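Local coordinates for cellulose-binding protein (Saccharophagus degradans, PDB 2YHG), which probably binds cellulose or related polysaccharides and, through the nucleoside hydrolase-like part present here, may hydrolyse N- or O-glycosidic bonds, at residues Tyr204-Val210 with Tyr294-Glu299; Leu59-Thr65 with Ile109-Gln114. All blocks are in the same frame, centred on the assembly; numbering follows the deposited sequence. Where two conformers were deposited one is given.

Contact 1. Residues Tyr204-Val210 with Tyr294-Glu299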
loop_
_atom_site.group_PDB
_atom_site.type_symbol
_atom_site.label_atom_id
_atom_site.label_comp_id
_atom_site.label_asym_id
_atom_site.label_seq_id
_atom_site.Cartn_x
_atom_site.Cartn_y
_atom_site.Cartn_z
ATOM N N TYR A 204 -8.061 -2.222 -10.741
ATOM C CA TYR A 204 -6.777 -2.804 -11.160
ATOM C C TYR A 204 -5.805 -1.661 -11.444
ATOM O O TYR A 204 -6.055 -0.844 -12.325
ATOM C CB TYR A 204 -6.965 -3.678 -12.411
ATOM C CG TYR A 204 -5.766 -4.475 -12.790
ATOM C CD1 TYR A 204 -4.611 -3.868 -13.257
ATOM C CD2 TYR A 204 -5.774 -5.848 -12.689
ATOM C CE1 TYR A 204 -3.490 -4.618 -13.564
ATOM C CE2 TYR A 204 -4.657 -6.597 -12.985
ATOM C CZ TYR A 204 -3.515 -5.989 -13.424
ATOM O OH TYR A 204 -2.428 -6.771 -13.730
ATOM N N ILE A 205 -4.731 -1.624 -10.675
ATOM C CA ILE A 205 -3.627 -0.695 -10.858
ATOM C C ILE A 205 -2.430 -1.432 -11.413
ATOM O O ILE A 205 -2.043 -2.472 -10.872
ATOM C CB ILE A 205 -3.213 -0.083 -9.478
ATOM C CG1 ILE A 205 -4.327 0.781 -8.901
ATOM C CG2 ILE A 205 -1.892 0.670 -9.603
ATOM C CD1 ILE A 205 -4.133 1.121 -7.449
ATOM N N ARG A 206 -1.838 -0.936 -12.504
ATOM C CA ARG A 206 -0.509 -1.355 -12.956
ATOM C C ARG A 206 0.414 -0.165 -12.754
ATOM O O ARG A 206 0.421 0.767 -13.562
ATOM C CB ARG A 206 -0.488 -1.880 -14.393
ATOM C CG ARG A 206 0.871 -2.304 -14.878
ATOM C CD ARG A 206 0.874 -3.038 -16.214
ATOM N NE ARG A 206 0.410 -4.405 -16.056
ATOM C CZ ARG A 206 0.297 -5.282 -17.049
ATOM N NH1 ARG A 206 0.406 -4.899 -18.311
ATOM N NH2 ARG A 206 0.067 -6.566 -16.781
ATOM N N ALA A 207 1.128 -0.167 -11.642
ATOM C CA ALA A 207 1.991 0.942 -11.269
ATOM C C ALA A 207 3.325 0.823 -11.968
ATOM O O ALA A 207 3.942 -0.252 -11.956
ATOM C CB ALA A 207 2.201 0.960 -9.769
ATOM N N ARG A 208 3.796 1.908 -12.544
ATOM C CA ARG A 208 5.057 1.883 -13.260
ATOM C C ARG A 208 6.079 2.873 -12.767
ATOM O O ARG A 208 7.281 2.714 -13.032
ATOM C CB ARG A 208 4.820 2.096 -14.733
ATOM C CG ARG A 208 3.891 1.072 -15.359
ATOM C CD ARG A 208 3.690 1.376 -16.856
ATOM N NE ARG A 208 2.923 2.598 -17.017
ATOM C CZ ARG A 208 2.954 3.339 -18.126
ATOM N NH1 ARG A 208 3.657 2.948 -19.193
ATOM N NH2 ARG A 208 2.333 4.509 -18.133
ATOM N N SER A 209 5.656 3.906 -12.053
ATOM C CA SER A 209 6.580 4.960 -11.651
ATOM C C SER A 209 7.057 4.722 -10.223
ATOM O O SER A 209 6.761 5.504 -9.291
ATOM C CB SER A 209 5.941 6.345 -11.796
ATOM O OG SER A 209 5.702 6.690 -13.150
ATOM N N VAL A 210 7.786 3.630 -10.055
ATOM C CA VAL A 210 8.079 3.053 -8.752
ATOM C C VAL A 210 9.552 3.191 -8.364
ATOM O O VAL A 210 9.997 2.551 -7.408
ATOM C CB VAL A 210 7.632 1.569 -8.668
ATOM C CG1 VAL A 210 6.116 1.496 -8.806
ATOM C CG2 VAL A 210 8.365 0.707 -9.703
ATOM N N TYR A 294 -7.526 -3.052 -23.488
ATOM C CA TYR A 294 -7.745 -3.207 -22.065
ATOM C C TYR A 294 -7.317 -1.946 -21.357
ATOM O O TYR A 294 -6.457 -1.217 -21.843
ATOM C CB TYR A 294 -7.013 -4.437 -21.486
ATOM C CG TYR A 294 -5.521 -4.352 -21.574
ATOM C CD1 TYR A 294 -4.842 -4.802 -22.696
ATOM C CD2 TYR A 294 -4.780 -3.761 -20.562
ATOM C CE1 TYR A 294 -3.482 -4.681 -22.802
ATOM C CE2 TYR A 294 -3.393 -3.588 -20.683
ATOM C CZ TYR A 294 -2.772 -4.025 -21.825
ATOM O OH TYR A 294 -1.417 -3.831 -22.028
ATOM N N TYR A 295 -7.886 -1.730 -20.176
ATOM C CA TYR A 295 -7.608 -0.540 -19.391
ATOM C C TYR A 295 -7.084 -0.928 -18.019
ATOM O O TYR A 295 -7.520 -1.938 -17.445
ATOM C CB TYR A 295 -8.875 0.310 -19.232
ATOM C CG TYR A 295 -9.255 1.007 -20.508
ATOM C CD1 TYR A 295 -10.004 0.380 -21.477
ATOM C CD2 TYR A 295 -8.799 2.295 -20.765
ATOM C CE1 TYR A 295 -10.290 1.008 -22.690
ATOM C CE2 TYR A 295 -9.080 2.933 -21.950
ATOM C CZ TYR A 295 -9.810 2.281 -22.919
ATOM O OH TYR A 295 -10.085 2.935 -24.106
ATOM N N MET A 296 -6.199 -0.104 -17.474
ATOM C CA MET A 296 -5.644 -0.257 -16.147
ATOM C C MET A 296 -5.417 1.116 -15.582
ATOM O O MET A 296 -4.985 2.018 -16.295
ATOM C CB MET A 296 -4.281 -1.008 -16.170
ATOM C CG MET A 296 -4.402 -2.437 -16.665
ATOM S SD MET A 296 -2.763 -3.143 -16.931
ATOM C CE MET A 296 -3.229 -4.848 -17.244
ATOM N N TYR A 297 -5.652 1.303 -14.280
ATOM C CA TYR A 297 -5.208 2.506 -13.616
ATOM C C TYR A 297 -3.695 2.527 -13.607
ATOM O O TYR A 297 -3.051 1.512 -13.351
ATOM C CB TYR A 297 -5.737 2.577 -12.198
ATOM C CG TYR A 297 -7.201 2.904 -12.118
ATOM C CD1 TYR A 297 -7.683 4.169 -12.373
ATOM C CD2 TYR A 297 -8.132 1.927 -11.803
ATOM C CE1 TYR A 297 -9.046 4.461 -12.274
ATOM C CE2 TYR A 297 -9.493 2.205 -11.736
ATOM C CZ TYR A 297 -9.941 3.462 -11.968
ATOM O OH TYR A 297 -11.293 3.744 -11.911
ATOM N N THR A 298 -3.101 3.700 -13.849
ATOM C CA THR A 298 -1.682 3.843 -13.785
ATOM C C THR A 298 -1.399 5.327 -13.520
ATOM O O THR A 298 -2.292 6.160 -13.587
ATOM C CB THR A 298 -0.996 3.302 -15.058
ATOM O OG1 THR A 298 0.418 3.154 -14.841
ATOM C CG2 THR A 298 -1.268 4.199 -16.264
ATOM N N GLU A 299 -0.173 5.658 -13.192
ATOM C CA GLU A 299 0.173 7.039 -12.896
ATOM C C GLU A 299 0.077 7.899 -14.132
ATOM O O GLU A 299 0.281 7.446 -15.271
ATOM C CB GLU A 299 1.616 7.119 -12.341
ATOM C CG GLU A 299 1.887 6.255 -11.124
ATOM C CD GLU A 299 2.467 4.881 -11.457
ATOM O OE1 GLU A 299 2.233 4.333 -12.567
ATOM O OE2 GLU A 299 3.195 4.325 -10.604
HETATM O O HOH W 1 1.867 5.323 -15.740
HETATM O O HOH W 2 3.950 5.874 -15.159
#
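Two backbone hydrogen bonds straddle I205 and join it to Y297 in a single bridge: Y297 N gives to Y204 O (2.9 Å) and R206 N to Y297 O (2.9 Å). The strands cross at 60° and then part, and side chains take over the polar contacts. With OG1 anti to the backbone N (chi1 -166°), T298 reaches back to donate from OG1 to R206 O over 2.7 Å. The same OG1 accepts a weak bond from R208 NE and an ordinary one from a water, which also gives to E299 O and accepts from R208 NH2. The carboxylate of E299, its chain bent at chi2 (94°), grips two successive amides where the chain leaves the strand and bends through an inverse gamma turn at S209. R208 N meets the syn lone pair of E299 OE1 at 2.9 Å, while S209 N comes to E299 OE2 from above the carboxylate plane, also at 2.9 Å.

Packing centres on M296, whose extended chain runs alongside Y204, M296 SD lying 4.7 Å from the ring centroid in an oblique Met-aromatic contact. M296 CE sits over the centre of one face of the R206 guanidinium, 3.6 Å from R206 CZ; salt bridges to D184 and D288 hold that group in place. A single beta bridge thus joins outer strand 203-207 of the parallel sheet in the nucleoside hydrolase-like domain to the small antiparallel pair 273-276/295-298.

Contact 2. Residues Leu59-Thr65 with Ile109-Gln114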
loop_
_atom_site.group_PDB
_atom_site.type_symbol
_atom_site.label_atom_id
_atom_site.label_comp_id
_atom_site.label_asym_id
_atom_site.label_seq_id
_atom_site.Cartn_x
_atom_site.Cartn_y
_atom_site.Cartn_z
ATOM N N LEU A 59 -2.618 -8.153 7.253
ATOM C CA LEU A 59 -1.962 -8.980 6.243
ATOM C C LEU A 59 -2.610 -10.367 6.292
ATOM O O LEU A 59 -2.641 -10.990 7.341
ATOM C CB LEU A 59 -0.448 -8.995 6.509
ATOM C CG LEU A 59 0.520 -9.785 5.624
ATOM C CD1 LEU A 59 0.472 -9.348 4.202
ATOM C CD2 LEU A 59 1.928 -9.698 6.173
ATOM N N GLU A 60 -3.022 -10.863 5.137
ATOM C CA GLU A 60 -3.765 -12.116 5.058
ATOM C C GLU A 60 -3.118 -13.164 4.157
ATOM O O GLU A 60 -3.566 -14.287 4.090
ATOM C CB GLU A 60 -5.221 -11.866 4.638
ATOM C CG GLU A 60 -5.960 -11.096 5.686
ATOM C CD GLU A 60 -7.434 -10.864 5.408
ATOM O OE1 GLU A 60 -8.026 -11.608 4.622
ATOM O OE2 GLU A 60 -8.057 -9.994 6.103
ATOM N N GLY A 61 -2.006 -12.836 3.504
ATOM C CA GLY A 61 -1.273 -13.834 2.742
ATOM C C GLY A 61 0.092 -13.346 2.332
ATOM O O GLY A 61 0.244 -12.187 1.990
ATOM N N ILE A 62 1.050 -14.253 2.357
ATOM C CA ILE A 62 2.376 -14.046 1.804
ATOM C C ILE A 62 2.631 -15.219 0.882
ATOM O O ILE A 62 2.910 -16.324 1.346
ATOM C CB ILE A 62 3.476 -13.935 2.885
ATOM C CG1 ILE A 62 3.146 -12.894 3.952
ATOM C CG2 ILE A 62 4.831 -13.680 2.204
ATOM C CD1 ILE A 62 4.000 -13.010 5.189
ATOM N N ILE A 63 2.460 -15.001 -0.421
ATOM C CA ILE A 63 2.368 -16.086 -1.371
ATOM C C ILE A 63 3.568 -16.076 -2.306
ATOM O O ILE A 63 3.786 -15.103 -3.003
ATOM C CB ILE A 63 1.056 -15.946 -2.200
ATOM C CG1 ILE A 63 -0.165 -16.128 -1.292
ATOM C CG2 ILE A 63 1.042 -16.953 -3.353
ATOM C CD1 ILE A 63 -1.479 -15.720 -1.916
ATOM N N THR A 64 4.339 -17.159 -2.307
ATOM C CA THR A 64 5.498 -17.278 -3.169
ATOM C C THR A 64 5.071 -17.833 -4.528
ATOM O O THR A 64 4.425 -18.875 -4.617
ATOM C CB THR A 64 6.529 -18.229 -2.514
ATOM O OG1 THR A 64 7.080 -17.603 -1.352
ATOM C CG2 THR A 64 7.674 -18.556 -3.477
ATOM N N THR A 65 5.460 -17.138 -5.597
ATOM C CA THR A 65 4.994 -17.456 -6.945
ATOM C C THR A 65 6.026 -16.972 -7.971
ATOM O O THR A 65 7.226 -16.865 -7.678
ATOM C CB THR A 65 3.570 -16.899 -7.153
ATOM O OG1 THR A 65 2.992 -17.357 -8.374
ATOM C CG2 THR A 65 3.501 -15.422 -7.070
ATOM N N ILE A 109 0.051 -18.248 6.923
ATOM C CA ILE A 109 -0.321 -17.582 5.670
ATOM C C ILE A 109 0.864 -17.468 4.692
ATOM O O ILE A 109 0.743 -16.819 3.655
ATOM C CB ILE A 109 -0.985 -16.217 5.915
ATOM C CG1 ILE A 109 -0.048 -15.245 6.627
ATOM C CG2 ILE A 109 -2.280 -16.405 6.681
ATOM C CD1 ILE A 109 -0.445 -13.774 6.511
ATOM N N ASN A 110 1.945 -18.183 4.997
ATOM C CA ASN A 110 3.132 -18.309 4.162
ATOM C C ASN A 110 2.956 -19.551 3.321
ATOM O O ASN A 110 3.217 -20.680 3.790
ATOM C CB ASN A 110 4.338 -18.417 5.103
ATOM C CG ASN A 110 5.610 -18.834 4.409
ATOM O OD1 ASN A 110 5.709 -18.803 3.178
ATOM N ND2 ASN A 110 6.595 -19.258 5.199
ATOM N N VAL A 111 2.545 -19.379 2.064
ATOM C CA VAL A 111 2.148 -20.489 1.220
ATOM C C VAL A 111 2.634 -20.303 -0.210
ATOM O O VAL A 111 2.952 -19.175 -0.612
ATOM C CB VAL A 111 0.609 -20.733 1.241
ATOM C CG1 VAL A 111 0.098 -20.959 2.680
ATOM C CG2 VAL A 111 -0.163 -19.581 0.569
ATOM N N MET A 112 2.615 -21.393 -0.971
ATOM C CA MET A 112 2.912 -21.359 -2.377
ATOM C C MET A 112 1.712 -20.948 -3.200
ATOM O O MET A 112 0.614 -21.460 -3.003
ATOM C CB MET A 112 3.371 -22.723 -2.842
ATOM C CG MET A 112 4.694 -23.181 -2.260
ATOM S SD MET A 112 6.120 -22.178 -2.688
ATOM C CE MET A 112 6.222 -22.425 -4.446
ATOM N N GLY A 113 1.949 -20.116 -4.194
ATOM C CA GLY A 113 1.016 -19.806 -5.259
ATOM C C GLY A 113 1.325 -20.600 -6.503
ATOM O O GLY A 113 1.817 -21.728 -6.441
ATOM N N GLN A 114 1.058 -20.011 -7.666
ATOM C CA GLN A 114 1.329 -20.747 -8.914
ATOM C C GLN A 114 2.837 -20.962 -9.032
ATOM O O GLN A 114 3.640 -20.038 -8.786
ATOM C CB GLN A 114 0.839 -20.002 -10.142
ATOM C CG GLN A 114 -0.619 -19.546 -10.090
ATOM C CD GLN A 114 -1.561 -20.624 -9.594
ATOM O OE1 GLN A 114 -2.024 -20.583 -8.458
ATOM N NE2 GLN A 114 -1.845 -21.598 -10.424
HETATM O O HOH W 3 5.434 -17.457 0.784
#
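L59-T65 and I109-Q114 run parallel in register, I62 beside N110, I63 beside V111 and T64 beside M112, the axes of the two strand segments 36° apart and four backbone bonds between them, from I62 N to I109 O (2.9 Å) at one end to G113 N to T64 O (2.8 Å) at the other. I109 lies along the start of the pair: I109 CD1 touches G61 N at 3.5 Å and the flank of L59 at CG, while CG2 rests on E60 O. On one face I63 and V111 point the same way side by side, I63 CG1 to V111 CG2 3.9 Å. I63 CG2 packs closely on G113 CA (3.4 Å), a glycine with no side chain at that spot. This is the edge of a Rossmann-like alpha/beta sheet: 110-112 is an outermost strand, helix 129-139 covers V111, and helix 77-93 packs against I62 and N110 on the other face. There M112, folded back at chi2 and chi3, brings M112 SD across to T64 CB at 4.0 Å. A water on this face lies within hydrogen-bonding distance of I62 O, N110 OD1 and T64 OG1 and links them; N110 ND2 turns to D80. Beyond the strands, T65 OG1 donates in plane to a lone pair of Q114 O, 2.8 Å away, and is also hydrogen-bonded to T156 of helix 155-167, while the side-chain amide of Q114 is bonded to S128, D121 O and K126 O.

In the fold
From the N terminus, strand 30-35 comes first and ends up inside the parallel sheet, with 58-64 beside it. Contact 2 then closes a loop of 43 residues that holds helices 77-93 and 103-108, by laying 110-112 outside 58-64. The chain next builds the other half of the sheet through 146-150 and 180-185 to 203-207, the opposite outermost strand. Contact 1 opens there and closes a longer loop of 83 residues that includes 273-276, tying this edge to the two-stranded antiparallel sheet. The loops therefore follow in series, neither nested nor crossed. The centres of contact 1 and contact 2 lie about 23 Å apart, and both contacts reach the six-stranded sheet without touching each other.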